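Local coordinates for protein tRNA (Adenine(22)-N(1))-methyltransferase (Mycoplasma capricolum subsp. capricolum, PDB 6QE6) that probably methylates N1 of adenine 22 in tRNA, and binds S-adenosyl-homocysteine, the product left by its methyl donor, at residues D181-E185 and L186-F190. Sequence-based numbering, arbitrary orientation.
Sequences DHLEE and LEIEF
Glu187 reaches back to the backbone N of Glu184, the N-cap residue of helix 185-190, and makes the N3-to-N-cap half of a capping box. OE1 of Glu187 accepts from N of Glu184 at 2.8 Å, with an N-H...O angle of 154°; the donor meets the oxygen on its anti side, 20° out of the carboxylate plane. Glutamate suits N3 because its chain, with CG beside its own backbone N (chi1 -81°) and extended beyond CG, just spans this distance, and a carboxylate here probably gains from the partial positive charge of the first-turn N-H groups.

Backbone bonds start the helix: N of Ile188 donates to O of Glu184 at 3.0 Å, and N of Glu189 to O of Glu185 at 3.2 Å.

Apolar contact flanks the cap. CB of Leu183 lies 3.8 Å from CG1 of Ile188, the hydrophobic staple, N' to N4; branched aliphatic side chains suit both places, being bulky enough to meet across the turn. CD2 of Leu183 lies 3.9 Å from OE1 of Glu187, the two side chains crossing at about a right angle, while Leu183 also packs on Ile156 of strand 155-163, joining the cap to the sheet edge. Within the helix, CG of Glu189 sits 3.2 Å above the ring plane of Phe190, over its centre.

Basic residues outside the segments pair with the glutamates. Glu189 bridges to Arg233 of helix 225-244 and to Lys143. Lys193 gives its backbone N to OE2 of Glu187 and its NZ to OE2 of Glu184, probably easing the repulsion where OE2 of Glu184 comes 4.0 Å from OE1 of Glu187.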
loop_
_atom_site.group_PDB
_atom_site.type_symbol
_atom_site.label_atom_id
_atom_site.label_comp_id
_atom_site.label_asym_id
_atom_site.label_seq_id
_atom_site.Cartn_x
_atom_site.Cartn_y
_atom_site.Cartn_z
ATOM N N ASP A 181 -2.496 -12.302 11.988
ATOM C CA ASP A 181 -2.822 -13.690 11.728
ATOM C C ASP A 181 -1.535 -14.486 11.546
ATOM O O ASP A 181 -0.483 -13.947 11.186
ATOM C CB ASP A 181 -3.707 -13.820 10.491
ATOM C CG ASP A 181 -5.148 -13.438 10.771
ATOM O OD1 ASP A 181 -5.504 -13.245 11.967
ATOM O OD2 ASP A 181 -5.926 -13.337 9.800
ATOM N N HIS A 182 -1.634 -15.794 11.807
ATOM C CA HIS A 182 -0.490 -16.713 11.768
ATOM C C HIS A 182 -0.241 -17.168 10.328
ATOM O O HIS A 182 -0.528 -18.301 9.928
ATOM C CB HIS A 182 -0.734 -17.883 12.718
ATOM C CG HIS A 182 -0.639 -17.504 14.165
ATOM N ND1 HIS A 182 -0.646 -18.430 15.185
ATOM C CD2 HIS A 182 -0.500 -16.293 14.759
ATOM C CE1 HIS A 182 -0.536 -17.806 16.344
ATOM N NE2 HIS A 182 -0.438 -16.510 16.114
ATOM N N LEU A 183 0.340 -16.258 9.543
ATOM C CA LEU A 183 0.517 -16.475 8.112
ATOM C C LEU A 183 1.530 -17.584 7.818
ATOM O O LEU A 183 2.643 -17.596 8.355
ATOM C CB LEU A 183 0.965 -15.178 7.448
ATOM C CG LEU A 183 -0.091 -14.079 7.366
ATOM C CD1 LEU A 183 0.185 -13.145 6.192
ATOM C CD2 LEU A 183 -1.476 -14.684 7.253
ATOM N N GLU A 184 1.151 -18.499 6.932
ATOM C CA GLU A 184 2.106 -19.440 6.363
ATOM C C GLU A 184 3.160 -18.693 5.546
ATOM O O GLU A 184 2.975 -17.534 5.157
ATOM C CB GLU A 184 1.382 -20.465 5.501
ATOM C CG GLU A 184 0.525 -21.416 6.316
ATOM C CD GLU A 184 -0.735 -21.863 5.582
ATOM O OE1 GLU A 184 -1.770 -22.094 6.249
ATOM O OE2 GLU A 184 -0.700 -21.984 4.337
ATOM N N GLU A 185 4.290 -19.359 5.294
ATOM C CA GLU A 185 5.370 -18.642 4.631
ATOM C C GLU A 185 5.013 -18.331 3.188
ATOM O O GLU A 185 5.437 -17.296 2.665
ATOM C CB GLU A 185 6.684 -19.417 4.702
ATOM C CG GLU A 185 6.809 -20.575 3.740
ATOM C CD GLU A 185 8.239 -20.752 3.214
ATOM O OE1 GLU A 185 8.469 -20.625 1.978
ATOM O OE2 GLU A 185 9.134 -21.002 4.053
ATOM N N LEU A 186 4.210 -19.180 2.538
ATOM C CA LEU A 186 3.746 -18.837 1.194
ATOM C C LEU A 186 2.822 -17.626 1.225
ATOM O O LEU A 186 2.824 -16.829 0.285
ATOM C CB LEU A 186 3.033 -20.020 0.531
ATOM C CG LEU A 186 3.864 -21.001 -0.285
ATOM C CD1 LEU A 186 2.955 -21.882 -1.145
ATOM C CD2 LEU A 186 4.883 -20.275 -1.143
ATOM N N GLU A 187 2.039 -17.469 2.303
ATOM C CA GLU A 187 1.148 -16.319 2.422
ATOM C C GLU A 187 1.938 -15.042 2.626
ATOM O O GLU A 187 1.585 -13.992 2.083
ATOM C CB GLU A 187 0.182 -16.516 3.578
ATOM C CG GLU A 187 -0.995 -17.382 3.282
ATOM C CD GLU A 187 -1.822 -17.620 4.521
ATOM O OE1 GLU A 187 -1.270 -18.183 5.492
ATOM O OE2 GLU A 187 -3.007 -17.215 4.542
ATOM N N ILE A 188 3.004 -15.108 3.417
ATOM C CA ILE A 188 3.856 -13.941 3.582
ATOM C C ILE A 188 4.395 -13.501 2.232
ATOM O O ILE A 188 4.465 -12.301 1.924
ATOM C CB ILE A 188 4.983 -14.255 4.581
ATOM C CG1 ILE A 188 4.383 -14.486 5.971
ATOM C CG2 ILE A 188 5.988 -13.140 4.613
ATOM C CD1 ILE A 188 5.411 -14.536 7.091
ATOM N N GLU A 189 4.710 -14.472 1.378
ATOM C CA GLU A 189 5.313 -14.173 0.092
ATOM C C GLU A 189 4.306 -13.552 -0.869
ATOM O O GLU A 189 4.606 -12.561 -1.539
ATOM C CB GLU A 189 5.902 -15.457 -0.493
ATOM C CG GLU A 189 6.502 -15.248 -1.848
ATOM C CD GLU A 189 7.999 -15.276 -1.809
ATOM O OE1 GLU A 189 8.528 -15.814 -0.805
ATOM O OE2 GLU A 189 8.636 -14.773 -2.769
ATOM N N PHE A 190 3.101 -14.123 -0.948
ATOM C CA PHE A 190 2.190 -13.815 -2.037
ATOM C C PHE A 190 0.822 -13.313 -1.614
ATOM O O PHE A 190 0.034 -12.945 -2.498
ATOM C CB PHE A 190 1.978 -15.044 -2.920
ATOM C CG PHE A 190 3.226 -15.583 -3.512
ATOM C CD1 PHE A 190 3.941 -14.843 -4.444
ATOM C CD2 PHE A 190 3.681 -16.852 -3.163
ATOM C CE1 PHE A 190 5.099 -15.354 -5.017
ATOM C CE2 PHE A 190 4.837 -17.383 -3.740
ATOM C CZ PHE A 190 5.546 -16.628 -4.671
#